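Local coordinates for protein (triosephosphate isomerase) (Thermotoga maritima, PDB 1B9B) that catalyses, as a triosephosphate isomerase of a thermophilic bacterium, the interconversion of dihydroxyacetone phosphate and glyceraldehyde 3-phosphate, at residues Val24-Asn29 / Leu239-Ile244; Thr2-Leu7 / Glu36-Val41; Arg112-Val117 / Tyr153-Glu158; Glu159-Val164 / Ala204-Ile209. All coordinates share one frame; numbering follows the deposited sequence.

Interaction 1 of 4, residues Val24-Asn29 / Leu239-Ile244; sequences VSLLVN and LKESFI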
loop_
_atom_site.group_PDB
_atom_site.type_symbol
_atom_site.label_atom_id
_atom_site.label_comp_id
_atom_site.label_asym_id
_atom_site.label_seq_id
_atom_site.Cartn_x
_atom_site.Cartn_y
_atom_site.Cartn_z
ATOM N N VAL B 24 -19.770 16.250 31.897
ATOM C CA VAL B 24 -18.577 16.547 32.681
ATOM C C VAL B 24 -18.880 17.118 34.073
ATOM O O VAL B 24 -18.353 16.635 35.081
ATOM C CB VAL B 24 -17.650 17.508 31.900
ATOM C CG1 VAL B 24 -16.454 17.889 32.746
ATOM C CG2 VAL B 24 -17.182 16.836 30.609
ATOM N N SER B 25 -19.724 18.144 34.133
ATOM C CA SER B 25 -20.092 18.746 35.413
ATOM C C SER B 25 -20.682 17.665 36.318
ATOM O O SER B 25 -20.310 17.547 37.489
ATOM C CB SER B 25 -21.117 19.860 35.203
ATOM O OG SER B 25 -20.593 20.867 34.360
ATOM N N LEU B 26 -21.609 16.887 35.762
ATOM C CA LEU B 26 -22.243 15.792 36.482
ATOM C C LEU B 26 -21.165 15.030 37.253
ATOM O O LEU B 26 -21.227 14.891 38.478
ATOM C CB LEU B 26 -22.943 14.863 35.478
ATOM C CG LEU B 26 -23.265 13.421 35.881
ATOM C CD1 LEU B 26 -24.093 13.408 37.148
ATOM C CD2 LEU B 26 -24.012 12.735 34.753
ATOM N N LEU B 27 -20.163 14.566 36.519
ATOM C CA LEU B 27 -19.066 13.822 37.097
ATOM C C LEU B 27 -18.250 14.624 38.096
ATOM O O LEU B 27 -17.989 14.151 39.195
ATOM C CB LEU B 27 -18.157 13.307 35.984
ATOM C CG LEU B 27 -18.693 12.086 35.239
ATOM C CD1 LEU B 27 -20.174 12.259 34.966
ATOM C CD2 LEU B 27 -17.918 11.887 33.958
ATOM N N VAL B 28 -17.848 15.835 37.731
ATOM C CA VAL B 28 -17.032 16.636 38.641
ATOM C C VAL B 28 -17.538 16.571 40.077
ATOM O O VAL B 28 -16.756 16.676 41.021
ATOM C CB VAL B 28 -16.965 18.118 38.207
ATOM C CG1 VAL B 28 -16.120 18.904 39.191
ATOM C CG2 VAL B 28 -16.373 18.228 36.811
ATOM N N ASN B 29 -18.845 16.378 40.236
ATOM C CA ASN B 29 -19.457 16.303 41.561
ATOM C C ASN B 29 -19.673 14.873 42.071
ATOM O O ASN B 29 -19.454 14.601 43.255
ATOM C CB ASN B 29 -20.780 17.075 41.556
ATOM C CG ASN B 29 -20.573 18.579 41.469
ATOM O OD1 ASN B 29 -20.147 19.217 42.434
ATOM N ND2 ASN B 29 -20.862 19.151 40.307
ATOM N N LEU B 239 -19.412 6.943 27.965
ATOM C CA LEU B 239 -20.412 7.902 27.487
ATOM C C LEU B 239 -21.555 8.140 28.484
ATOM O O LEU B 239 -21.855 9.283 28.845
ATOM C CB LEU B 239 -20.988 7.410 26.157
ATOM C CG LEU B 239 -19.997 7.286 24.996
ATOM C CD1 LEU B 239 -20.640 6.524 23.838
ATOM C CD2 LEU B 239 -19.548 8.678 24.555
ATOM N N LYS B 240 -22.189 7.047 28.908
ATOM C CA LYS B 240 -23.298 7.067 29.862
ATOM C C LYS B 240 -22.805 7.308 31.296
ATOM O O LYS B 240 -21.649 7.670 31.509
ATOM C CB LYS B 240 -24.050 5.737 29.793
ATOM C CG LYS B 240 -24.715 5.483 28.460
ATOM C CD LYS B 240 -25.839 6.484 28.238
ATOM C CE LYS B 240 -26.536 6.286 26.893
ATOM N NZ LYS B 240 -25.653 6.611 25.731
ATOM N N GLU B 241 -23.685 7.120 32.278
ATOM C CA GLU B 241 -23.302 7.313 33.676
ATOM C C GLU B 241 -22.685 6.019 34.186
ATOM O O GLU B 241 -22.081 5.990 35.265
ATOM C CB GLU B 241 -24.514 7.664 34.552
ATOM C CG GLU B 241 -25.330 8.874 34.107
ATOM C CD GLU B 241 -26.389 8.525 33.061
ATOM O OE1 GLU B 241 -26.497 7.335 32.680
ATOM O OE2 GLU B 241 -27.117 9.447 32.625
ATOM N N SER B 242 -22.855 4.948 33.409
ATOM C CA SER B 242 -22.306 3.646 33.768
ATOM C C SER B 242 -20.813 3.834 34.025
ATOM O O SER B 242 -20.185 3.055 34.739
ATOM C CB SER B 242 -22.538 2.645 32.639
ATOM O OG SER B 242 -21.986 3.129 31.435
ATOM N N PHE B 243 -20.261 4.887 33.433
ATOM C CA PHE B 243 -18.861 5.221 33.614
ATOM C C PHE B 243 -18.663 5.518 35.096
ATOM O O PHE B 243 -17.683 5.087 35.705
ATOM C CB PHE B 243 -18.504 6.461 32.795
ATOM C CG PHE B 243 -17.065 6.878 32.923
ATOM C CD1 PHE B 243 -16.061 6.186 32.246
ATOM C CD2 PHE B 243 -16.708 7.953 33.734
ATOM C CE1 PHE B 243 -14.723 6.560 32.378
ATOM C CE2 PHE B 243 -15.371 8.334 33.873
ATOM C CZ PHE B 243 -14.378 7.637 33.194
ATOM N N ILE B 244 -19.611 6.253 35.674
ATOM C CA ILE B 244 -19.557 6.619 37.092
ATOM C C ILE B 244 -19.703 5.370 37.965
ATOM O O ILE B 244 -19.310 5.361 39.133
ATOM C CB ILE B 244 -20.686 7.608 37.458
ATOM C CG1 ILE B 244 -20.869 8.635 36.334
ATOM C CG2 ILE B 244 -20.344 8.318 38.764
ATOM C CD1 ILE B 244 -22.066 9.557 36.517
#
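Leu27 and Ile244 mark the nearest approach of the two backbones, 7.2 Å between their CA atoms, where residues 24-29 within helix 17-30 face residues 239-244, which lead into helix 242-251. No hydrogen bond joins the segments, and the contact is made by apolar carbon atoms. Ile244 carries most of the contact. Its CD1 reaches Leu27 CD1 at 3.6 Å, and the same methyl lies 4.1 Å from Leu26 CG, so one terminal methyl serves two successive leucines of the opposing helix. Ile244 gets there with CG1 anti to its own carbonyl carbon and the chain extended beyond it (chi2 173°). The two branches of Leu27 divide the work: while CD1 lies against Ile244, CD2 comes obliquely to the Phe243 ring, 4.1 Å from CD2 of that ring, the two side chains crossing at about a right angle. At the more open margin, Leu26 CD2 rests 4.1 Å from Glu241 CG; there the exposed glutamate contributes a methylene. Branched leucine and isoleucine suit these places because each offers methyls in more than one direction to the carbon surfaces around it. Leu27 also touches Ile60, and Ile244 touches Leu31. Val24, a turn earlier, turns to Val51, Ile54 and Leu55 of helix 48-55, so that helix 17-30 packs between that helix and helix 242-251, with Phe243 turned toward strands 38-42 and 6-10.

Interaction 2 of 4, residues Thr2-Leu7 / Glu36-Val41; sequences TRKLIL and EFEIVV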
loop_
_atom_site.group_PDB
_atom_site.type_symbol
_atom_site.label_atom_id
_atom_site.label_comp_id
_atom_site.label_asym_id
_atom_site.label_seq_id
_atom_site.Cartn_x
_atom_site.Cartn_y
_atom_site.Cartn_z
ATOM N N THR B 2 3.708 -0.402 43.655
ATOM C CA THR B 2 2.439 0.138 44.150
ATOM C C THR B 2 1.490 0.320 42.966
ATOM O O THR B 2 0.449 -0.332 42.891
ATOM C CB THR B 2 2.617 1.509 44.864
ATOM O OG1 THR B 2 3.436 1.346 46.030
ATOM C CG2 THR B 2 1.262 2.071 45.285
ATOM N N ARG B 3 1.866 1.201 42.040
ATOM C CA ARG B 3 1.068 1.474 40.844
ATOM C C ARG B 3 -0.331 2.018 41.135
ATOM O O ARG B 3 -1.130 1.393 41.834
ATOM C CB ARG B 3 0.951 0.216 39.982
ATOM C CG ARG B 3 1.794 0.225 38.719
ATOM C CD ARG B 3 1.629 -1.090 37.998
ATOM N NE ARG B 3 2.131 -2.174 38.832
ATOM C CZ ARG B 3 1.789 -3.452 38.708
ATOM N NH1 ARG B 3 0.929 -3.831 37.776
ATOM N NH2 ARG B 3 2.312 -4.356 39.523
ATOM N N LYS B 4 -0.614 3.188 40.571
ATOM C CA LYS B 4 -1.892 3.865 40.735
ATOM C C LYS B 4 -2.828 3.417 39.622
ATOM O O LYS B 4 -2.526 3.598 38.452
ATOM C CB LYS B 4 -1.661 5.374 40.662
ATOM C CG LYS B 4 -2.851 6.233 41.018
ATOM C CD LYS B 4 -2.426 7.690 41.087
ATOM C CE LYS B 4 -3.581 8.603 41.453
ATOM N NZ LYS B 4 -3.179 10.038 41.399
ATOM N N LEU B 5 -3.957 2.824 39.986
ATOM C CA LEU B 5 -4.918 2.349 38.996
ATOM C C LEU B 5 -5.385 3.510 38.130
ATOM O O LEU B 5 -5.269 4.662 38.533
ATOM C CB LEU B 5 -6.125 1.716 39.695
ATOM C CG LEU B 5 -5.974 0.385 40.438
ATOM C CD1 LEU B 5 -6.049 -0.766 39.447
ATOM C CD2 LEU B 5 -4.668 0.363 41.226
ATOM N N ILE B 6 -5.908 3.206 36.943
ATOM C CA ILE B 6 -6.396 4.241 36.025
ATOM C C ILE B 6 -7.632 3.797 35.253
ATOM O O ILE B 6 -7.689 2.690 34.699
ATOM C CB ILE B 6 -5.332 4.660 34.971
ATOM C CG1 ILE B 6 -4.127 5.310 35.646
ATOM C CG2 ILE B 6 -5.938 5.655 33.998
ATOM C CD1 ILE B 6 -2.997 5.621 34.694
ATOM N N LEU B 7 -8.619 4.684 35.227
ATOM C CA LEU B 7 -9.860 4.441 34.517
ATOM C C LEU B 7 -9.976 5.566 33.492
ATOM O O LEU B 7 -10.149 6.734 33.848
ATOM C CB LEU B 7 -11.035 4.484 35.488
ATOM C CG LEU B 7 -12.406 4.279 34.855
ATOM C CD1 LEU B 7 -12.522 2.889 34.246
ATOM C CD2 LEU B 7 -13.440 4.493 35.917
ATOM N N GLU B 36 -8.000 8.256 45.084
ATOM C CA GLU B 36 -7.138 7.082 45.235
ATOM C C GLU B 36 -6.670 6.528 43.894
ATOM O O GLU B 36 -5.949 5.531 43.834
ATOM C CB GLU B 36 -7.856 5.979 46.020
ATOM C CG GLU B 36 -9.342 6.216 46.229
ATOM C CD GLU B 36 -9.619 7.333 47.221
ATOM O OE1 GLU B 36 -8.678 7.758 47.925
ATOM O OE2 GLU B 36 -10.780 7.783 47.304
ATOM N N PHE B 37 -7.090 7.172 42.816
ATOM C CA PHE B 37 -6.688 6.759 41.485
ATOM C C PHE B 37 -7.100 7.827 40.482
ATOM O O PHE B 37 -7.640 8.867 40.867
ATOM C CB PHE B 37 -7.285 5.388 41.149
ATOM C CG PHE B 37 -8.775 5.375 41.025
ATOM C CD1 PHE B 37 -9.389 5.747 39.838
ATOM C CD2 PHE B 37 -9.565 4.945 42.083
ATOM C CE1 PHE B 37 -10.771 5.684 39.700
ATOM C CE2 PHE B 37 -10.948 4.879 41.955
ATOM C CZ PHE B 37 -11.552 5.247 40.759
ATOM N N GLU B 38 -6.854 7.584 39.200
ATOM C CA GLU B 38 -7.173 8.588 38.203
ATOM C C GLU B 38 -8.247 8.253 37.204
ATOM O O GLU B 38 -8.231 7.195 36.573
ATOM C CB GLU B 38 -5.905 8.980 37.460
ATOM C CG GLU B 38 -4.807 9.378 38.400
ATOM C CD GLU B 38 -3.569 9.808 37.681
ATOM O OE1 GLU B 38 -3.578 10.916 37.114
ATOM O OE2 GLU B 38 -2.591 9.031 37.675
ATOM N N ILE B 39 -9.193 9.177 37.076
ATOM C CA ILE B 39 -10.276 9.030 36.119
ATOM C C ILE B 39 -9.883 10.007 35.015
ATOM O O ILE B 39 -9.552 11.164 35.285
ATOM C CB ILE B 39 -11.660 9.451 36.699
ATOM C CG1 ILE B 39 -11.789 9.040 38.168
ATOM C CG2 ILE B 39 -12.772 8.789 35.900
ATOM C CD1 ILE B 39 -11.068 9.966 39.132
ATOM N N VAL B 40 -9.894 9.535 33.777
ATOM C CA VAL B 40 -9.524 10.378 32.655
ATOM C C VAL B 40 -10.633 10.380 31.629
ATOM O O VAL B 40 -11.148 9.328 31.247
ATOM C CB VAL B 40 -8.214 9.879 31.989
ATOM C CG1 VAL B 40 -8.022 10.548 30.634
ATOM C CG2 VAL B 40 -7.022 10.182 32.892
ATOM N N VAL B 41 -11.007 11.578 31.197
ATOM C CA VAL B 41 -12.045 11.736 30.191
ATOM C C VAL B 41 -11.365 12.217 28.911
ATOM O O VAL B 41 -10.478 13.077 28.960
ATOM C CB VAL B 41 -13.098 12.760 30.652
ATOM C CG1 VAL B 41 -13.818 12.239 31.887
ATOM C CG2 VAL B 41 -12.427 14.081 30.967
#
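Ile6 with Glu38 and Leu7 with Ile39 form parallel bridges between the first two strands of the barrel, the strands that helix 17-30 links into a beta-alpha-beta unit. Leu7 N donates to Glu38 O at 2.9 Å, almost straight (178°), and Leu7 O accepts from Val40 N at 2.8 Å; the bond from Glu38 N to Leu5 O, 3.4 Å, is weak. Side chains alternate about this pairing, as a TIM barrel requires. Leu7 and Ile39, apolar as suits the face turned to the helices, bring their CD2 and CG2 methyls 4.3 Å apart, whereas Ile6 and Glu38 lie on the other face, where the glutamate has lysines to pair with. The extended chain of Lys4 crosses Glu38 at about a right angle, its CE 3.4 Å from Glu38 CG. With NZ 3.9 Å from Glu38 OE2, this salt bridge is long, and the stronger partner of the carboxylate is Lys61, which pairs with OE1; Tyr91 OH adds a weak bond. A leucine in place of Glu38 would probably leave the ammonium of Lys61 without its mate and Lys4 without its distant one. Next to Glu38, Phe37 sets its CB 4.1 Å from Leu5 CB, both side chains resting on Met250.

Interaction 3 of 4, residues Arg112-Val117 / Tyr153-Glu158; sequences RKVKAV and YGLDKE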
loop_
_atom_site.group_PDB
_atom_site.type_symbol
_atom_site.label_atom_id
_atom_site.label_comp_id
_atom_site.label_asym_id
_atom_site.label_seq_id
_atom_site.Cartn_x
_atom_site.Cartn_y
_atom_site.Cartn_z
ATOM N N ARG B 112 6.817 8.005 17.099
ATOM C CA ARG B 112 7.101 9.429 17.115
ATOM C C ARG B 112 6.081 10.181 17.968
ATOM O O ARG B 112 6.431 11.141 18.655
ATOM C CB ARG B 112 7.099 9.982 15.700
ATOM C CG ARG B 112 8.219 9.474 14.830
ATOM C CD ARG B 112 8.296 10.300 13.559
ATOM N NE ARG B 112 9.501 10.015 12.791
ATOM C CZ ARG B 112 9.514 9.349 11.641
ATOM N NH1 ARG B 112 8.379 8.896 11.112
ATOM N NH2 ARG B 112 10.668 9.134 11.019
ATOM N N LYS B 113 4.820 9.760 17.918
ATOM C CA LYS B 113 3.788 10.411 18.727
ATOM C C LYS B 113 4.027 10.121 20.212
ATOM O O LYS B 113 3.733 10.956 21.072
ATOM C CB LYS B 113 2.387 9.931 18.330
ATOM C CG LYS B 113 1.977 10.331 16.930
ATOM C CD LYS B 113 0.521 9.990 16.634
ATOM C CE LYS B 113 0.161 10.369 15.208
ATOM N NZ LYS B 113 -1.306 10.375 14.927
ATOM N N VAL B 114 4.557 8.937 20.517
ATOM C CA VAL B 114 4.829 8.591 21.903
ATOM C C VAL B 114 5.918 9.506 22.473
ATOM O O VAL B 114 5.751 10.084 23.551
ATOM C CB VAL B 114 5.259 7.113 22.042
ATOM C CG1 VAL B 114 5.815 6.863 23.418
ATOM C CG2 VAL B 114 4.074 6.205 21.814
ATOM N N LYS B 115 7.021 9.646 21.743
ATOM C CA LYS B 115 8.116 10.493 22.191
ATOM C C LYS B 115 7.622 11.917 22.298
ATOM O O LYS B 115 7.900 12.609 23.275
ATOM C CB LYS B 115 9.286 10.440 21.210
ATOM C CG LYS B 115 9.930 9.077 21.092
ATOM C CD LYS B 115 11.123 9.102 20.152
ATOM C CE LYS B 115 11.725 7.712 19.998
ATOM N NZ LYS B 115 12.842 7.675 19.007
ATOM N N ALA B 116 6.881 12.347 21.280
ATOM C CA ALA B 116 6.343 13.694 21.228
ATOM C C ALA B 116 5.517 14.009 22.460
ATOM O O ALA B 116 5.740 15.024 23.106
ATOM C CB ALA B 116 5.501 13.868 19.977
ATOM N N VAL B 117 4.563 13.145 22.783
ATOM C CA VAL B 117 3.712 13.363 23.950
ATOM C C VAL B 117 4.563 13.492 25.203
ATOM O O VAL B 117 4.321 14.370 26.034
ATOM C CB VAL B 117 2.696 12.208 24.145
ATOM C CG1 VAL B 117 2.038 12.322 25.501
ATOM C CG2 VAL B 117 1.621 12.262 23.055
ATOM N N TYR B 153 10.712 1.817 21.435
ATOM C CA TYR B 153 12.003 2.011 20.787
ATOM C C TYR B 153 12.519 3.433 20.927
ATOM O O TYR B 153 11.826 4.389 20.594
ATOM C CB TYR B 153 11.904 1.658 19.308
ATOM C CG TYR B 153 13.243 1.548 18.626
ATOM C CD1 TYR B 153 14.232 0.699 19.125
ATOM C CD2 TYR B 153 13.519 2.273 17.480
ATOM C CE1 TYR B 153 15.459 0.576 18.495
ATOM C CE2 TYR B 153 14.742 2.157 16.845
ATOM C CZ TYR B 153 15.703 1.310 17.357
ATOM O OH TYR B 153 16.911 1.205 16.720
ATOM N N GLY B 154 13.740 3.569 21.426
ATOM C CA GLY B 154 14.308 4.887 21.584
ATOM C C GLY B 154 14.119 5.482 22.962
ATOM O O GLY B 154 14.879 6.361 23.363
ATOM N N LEU B 155 13.102 5.029 23.686
ATOM C CA LEU B 155 12.861 5.544 25.028
ATOM C C LEU B 155 13.831 4.877 25.984
ATOM O O LEU B 155 14.406 3.835 25.672
ATOM C CB LEU B 155 11.438 5.236 25.480
ATOM C CG LEU B 155 10.306 5.729 24.597
ATOM C CD1 LEU B 155 8.986 5.458 25.287
ATOM C CD2 LEU B 155 10.473 7.212 24.344
ATOM N N ASP B 156 14.006 5.471 27.155
ATOM C CA ASP B 156 14.907 4.905 28.144
ATOM C C ASP B 156 14.157 4.668 29.445
ATOM O O ASP B 156 13.022 5.115 29.603
ATOM C CB ASP B 156 16.080 5.846 28.397
ATOM C CG ASP B 156 15.648 7.144 29.027
ATOM O OD1 ASP B 156 14.990 7.096 30.088
ATOM O OD2 ASP B 156 15.962 8.212 28.464
ATOM N N LYS B 157 14.816 3.973 30.370
ATOM C CA LYS B 157 14.267 3.633 31.676
ATOM C C LYS B 157 13.352 4.721 32.238
ATOM O O LYS B 157 12.216 4.442 32.613
ATOM C CB LYS B 157 15.413 3.357 32.655
ATOM C CG LYS B 157 15.028 2.518 33.857
ATOM C CD LYS B 157 16.041 2.648 34.992
ATOM C CE LYS B 157 15.733 1.666 36.122
ATOM N NZ LYS B 157 14.292 1.675 36.511
ATOM N N GLU B 158 13.840 5.957 32.292
ATOM C CA GLU B 158 13.052 7.075 32.820
ATOM C C GLU B 158 11.758 7.344 32.053
ATOM O O GLU B 158 10.672 7.335 32.624
ATOM C CB GLU B 158 13.891 8.358 32.831
ATOM C CG GLU B 158 14.454 8.761 34.189
ATOM C CD GLU B 158 15.137 7.615 34.907
ATOM O OE1 GLU B 158 14.430 6.825 35.570
ATOM O OE2 GLU B 158 16.378 7.504 34.799
#
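Leu155 supplies the apolar part of the contact by spreading its two methyls over helix 107-119. CD1 meets Val114 CG1 at 3.9 Å, the side chains crossing at about a right angle, and CD2 lies 3.8 Å from Lys115 CG. The leucine reaches both because its CG stands anti to the carbonyl carbon (chi1 -56°), turning the fork toward the helix. Val114 also rests on Val94.

Around the polar groups, Lys115, extended beyond CG, reaches Tyr153 and Gly154. Its CE comes within 3.4 Å of Tyr153 O, while NZ, 3.8 Å from the same oxygen, makes no hydrogen bond to it; that carbonyl accepts instead from Asn111 ND2. The lysine end also lies beside Gly154, whose positive phi of 95° suits glycine. Cutting Lys115 back to an alanine is likely to leave Leu155 CD2 without the CG methylene it leans on and to uncover the turn at Tyr153 and Gly154.

Capping is a separate matter: Asp156 OD1, at the N-cap of helix 157-162, accepts weakly from Glu158 N and also from Glu159 N. With no hydrogen bond across the segments, this surface contact relies on carbon packing, and the lysine serves chiefly through its hydrocarbon chain.

Interaction 4 of 4, residues Glu159-Val164 / Ala204-Ile209; sequences EAKRVV and AGSIRI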
loop_
_atom_site.group_PDB
_atom_site.type_symbol
_atom_site.label_atom_id
_atom_site.label_comp_id
_atom_site.label_asym_id
_atom_site.label_seq_id
_atom_site.Cartn_x
_atom_site.Cartn_y
_atom_site.Cartn_z
ATOM N N GLU B 159 11.886 7.602 30.758
ATOM C CA GLU B 159 10.736 7.890 29.912
ATOM C C GLU B 159 9.776 6.713 29.844
ATOM O O GLU B 159 8.557 6.892 29.819
ATOM C CB GLU B 159 11.223 8.256 28.508
ATOM C CG GLU B 159 12.034 9.537 28.476
ATOM C CD GLU B 159 12.858 9.681 27.221
ATOM O OE1 GLU B 159 12.980 8.698 26.458
ATOM O OE2 GLU B 159 13.395 10.785 27.003
ATOM N N ALA B 160 10.343 5.510 29.821
ATOM C CA ALA B 160 9.573 4.279 29.746
ATOM C C ALA B 160 8.576 4.138 30.888
ATOM O O ALA B 160 7.456 3.667 30.686
ATOM C CB ALA B 160 10.509 3.099 29.732
ATOM N N LYS B 161 8.979 4.543 32.086
ATOM C CA LYS B 161 8.106 4.445 33.247
ATOM C C LYS B 161 6.845 5.294 33.102
ATOM O O LYS B 161 5.767 4.918 33.576
ATOM C CB LYS B 161 8.866 4.853 34.514
ATOM C CG LYS B 161 10.063 3.964 34.810
ATOM C CD LYS B 161 10.293 3.778 36.308
ATOM C CE LYS B 161 10.737 5.059 36.998
ATOM N NZ LYS B 161 12.114 5.463 36.604
ATOM N N ARG B 162 6.981 6.430 32.430
ATOM C CA ARG B 162 5.864 7.342 32.234
ATOM C C ARG B 162 4.829 6.840 31.233
ATOM O O ARG B 162 3.685 7.281 31.243
ATOM C CB ARG B 162 6.386 8.703 31.796
ATOM C CG ARG B 162 7.237 9.399 32.839
ATOM C CD ARG B 162 7.999 10.543 32.206
ATOM N NE ARG B 162 7.105 11.396 31.426
ATOM C CZ ARG B 162 7.507 12.280 30.518
ATOM N NH1 ARG B 162 8.803 12.434 30.267
ATOM N NH2 ARG B 162 6.614 13.004 29.856
ATOM N N VAL B 163 5.218 5.917 30.369
ATOM C CA VAL B 163 4.276 5.396 29.393
ATOM C C VAL B 163 3.196 4.546 30.071
ATOM O O VAL B 163 3.409 3.995 31.157
ATOM C CB VAL B 163 5.016 4.555 28.326
ATOM C CG1 VAL B 163 4.048 4.029 27.285
ATOM C CG2 VAL B 163 6.073 5.412 27.663
ATOM N N VAL B 164 2.025 4.479 29.445
ATOM C CA VAL B 164 0.922 3.679 29.955
ATOM C C VAL B 164 0.490 2.857 28.767
ATOM O O VAL B 164 0.230 3.400 27.700
ATOM C CB VAL B 164 -0.283 4.545 30.442
ATOM C CG1 VAL B 164 -1.514 3.679 30.622
ATOM C CG2 VAL B 164 0.041 5.222 31.768
ATOM N N ALA B 204 9.274 -2.345 34.622
ATOM C CA ALA B 204 8.096 -3.135 34.277
ATOM C C ALA B 204 7.017 -3.062 35.355
ATOM O O ALA B 204 5.838 -3.286 35.088
ATOM C CB ALA B 204 8.496 -4.594 34.017
ATOM N N GLY B 205 7.418 -2.735 36.574
ATOM C CA GLY B 205 6.448 -2.665 37.644
ATOM C C GLY B 205 5.817 -1.300 37.773
ATOM O O GLY B 205 4.783 -1.145 38.423
ATOM N N SER B 206 6.431 -0.304 37.150
ATOM C CA SER B 206 5.922 1.059 37.223
ATOM C C SER B 206 4.914 1.362 36.127
ATOM O O SER B 206 4.005 2.168 36.303
ATOM C CB SER B 206 7.085 2.050 37.132
ATOM O OG SER B 206 8.032 1.821 38.164
ATOM N N ILE B 207 5.080 0.697 34.997
ATOM C CA ILE B 207 4.223 0.897 33.841
ATOM C C ILE B 207 2.829 0.298 34.000
ATOM O O ILE B 207 2.683 -0.913 34.139
ATOM C CB ILE B 207 4.922 0.315 32.585
ATOM C CG1 ILE B 207 6.193 1.119 32.309
ATOM C CG2 ILE B 207 3.985 0.320 31.382
ATOM C CD1 ILE B 207 7.134 0.450 31.370
ATOM N N ARG B 208 1.806 1.146 33.980
ATOM C CA ARG B 208 0.439 0.655 34.098
ATOM C C ARG B 208 -0.029 0.050 32.783
ATOM O O ARG B 208 0.152 0.644 31.725
ATOM C CB ARG B 208 -0.528 1.775 34.502
ATOM C CG ARG B 208 -0.403 2.205 35.940
ATOM C CD ARG B 208 0.872 2.988 36.171
ATOM N NE ARG B 208 0.809 4.297 35.528
ATOM C CZ ARG B 208 0.092 5.321 35.979
ATOM N NH1 ARG B 208 -0.611 5.210 37.095
ATOM N NH2 ARG B 208 0.093 6.470 35.318
ATOM N N ILE B 209 -0.622 -1.139 32.859
ATOM C CA ILE B 209 -1.156 -1.830 31.684
ATOM C C ILE B 209 -2.666 -1.991 31.886
ATOM O O ILE B 209 -3.114 -2.784 32.717
ATOM C CB ILE B 209 -0.518 -3.228 31.502
ATOM C CG1 ILE B 209 1.009 -3.124 31.579
ATOM C CG2 ILE B 209 -0.923 -3.809 30.159
ATOM C CD1 ILE B 209 1.737 -4.433 31.345
#
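Ala160 O is hemmed in at the end of helix 157-162 by Val163 N, which donates to it at 3.2 Å, and by Ile207, whose CG1 and CD1 both lie 3.3 Å from it. The backbone bond satisfies the oxygen, so the isoleucine can cover it with hydrocarbon alone. Ile207 is well shaped for this: with CG1 anti to its own carbonyl carbon (chi1 -65°), one branch goes to Ala160 while the other, CG2, sits 3.7 Å from Val163 O. Phe152 of helix 140-152 packs on Ala160, Val163 and Ile207 alike. The small methyl of Ala160 suits a place shared with so bulky a ring.

Nearer the surface Lys161 bends repeatedly and passes its CD 3.5 Å from Ser206 OG. This is contact of a methylene with a hydroxyl, since the polar ends have other partners: Ser206 OG bonds to Glu202 O, and Lys161 NZ pairs with Glu158.

On the strand side, Val164 CA approaches Arg208 O at 3.6 Å in a CA-H...O contact, bent to 130° at the hydrogen. Val164 CG2 comes obliquely to the Arg208 guanidinium, 3.8 Å from NH2. Arg208 curls back at chi2 and chi3, while its backbone bonds to Ile165 of the adjoining strand. Two helices thus end side by side and deliver their chains into the neighbouring parallel strands 164-167 and 208-211, the helix-to-strand turns that form the amino-terminal end of a TIM barrel.

In the fold
Interactions 1 and 2 touch through Phe243, whose CE2 is 3.3 Å from Ile39 CG2, tying the outer layer of helices to the first strands; their centres are about 16 Å apart. Around the barrel from interaction 2, about 13 Å between centres, interaction 4 meets it where Arg208 NH1 bonds weakly to Lys4 O. Interaction 3 adjoins interaction 4, about 11 Å between centres, with Leu155 CD1 3.8 Å from Val163 CG2. Interactions 1 and 3 lie on opposite sides of the chain's centre, their own centres about 32 Å apart. Interactions 2 and 4 hold strand beginnings, whereas the active site of this enzyme family lies at the carboxyl ends of the strands.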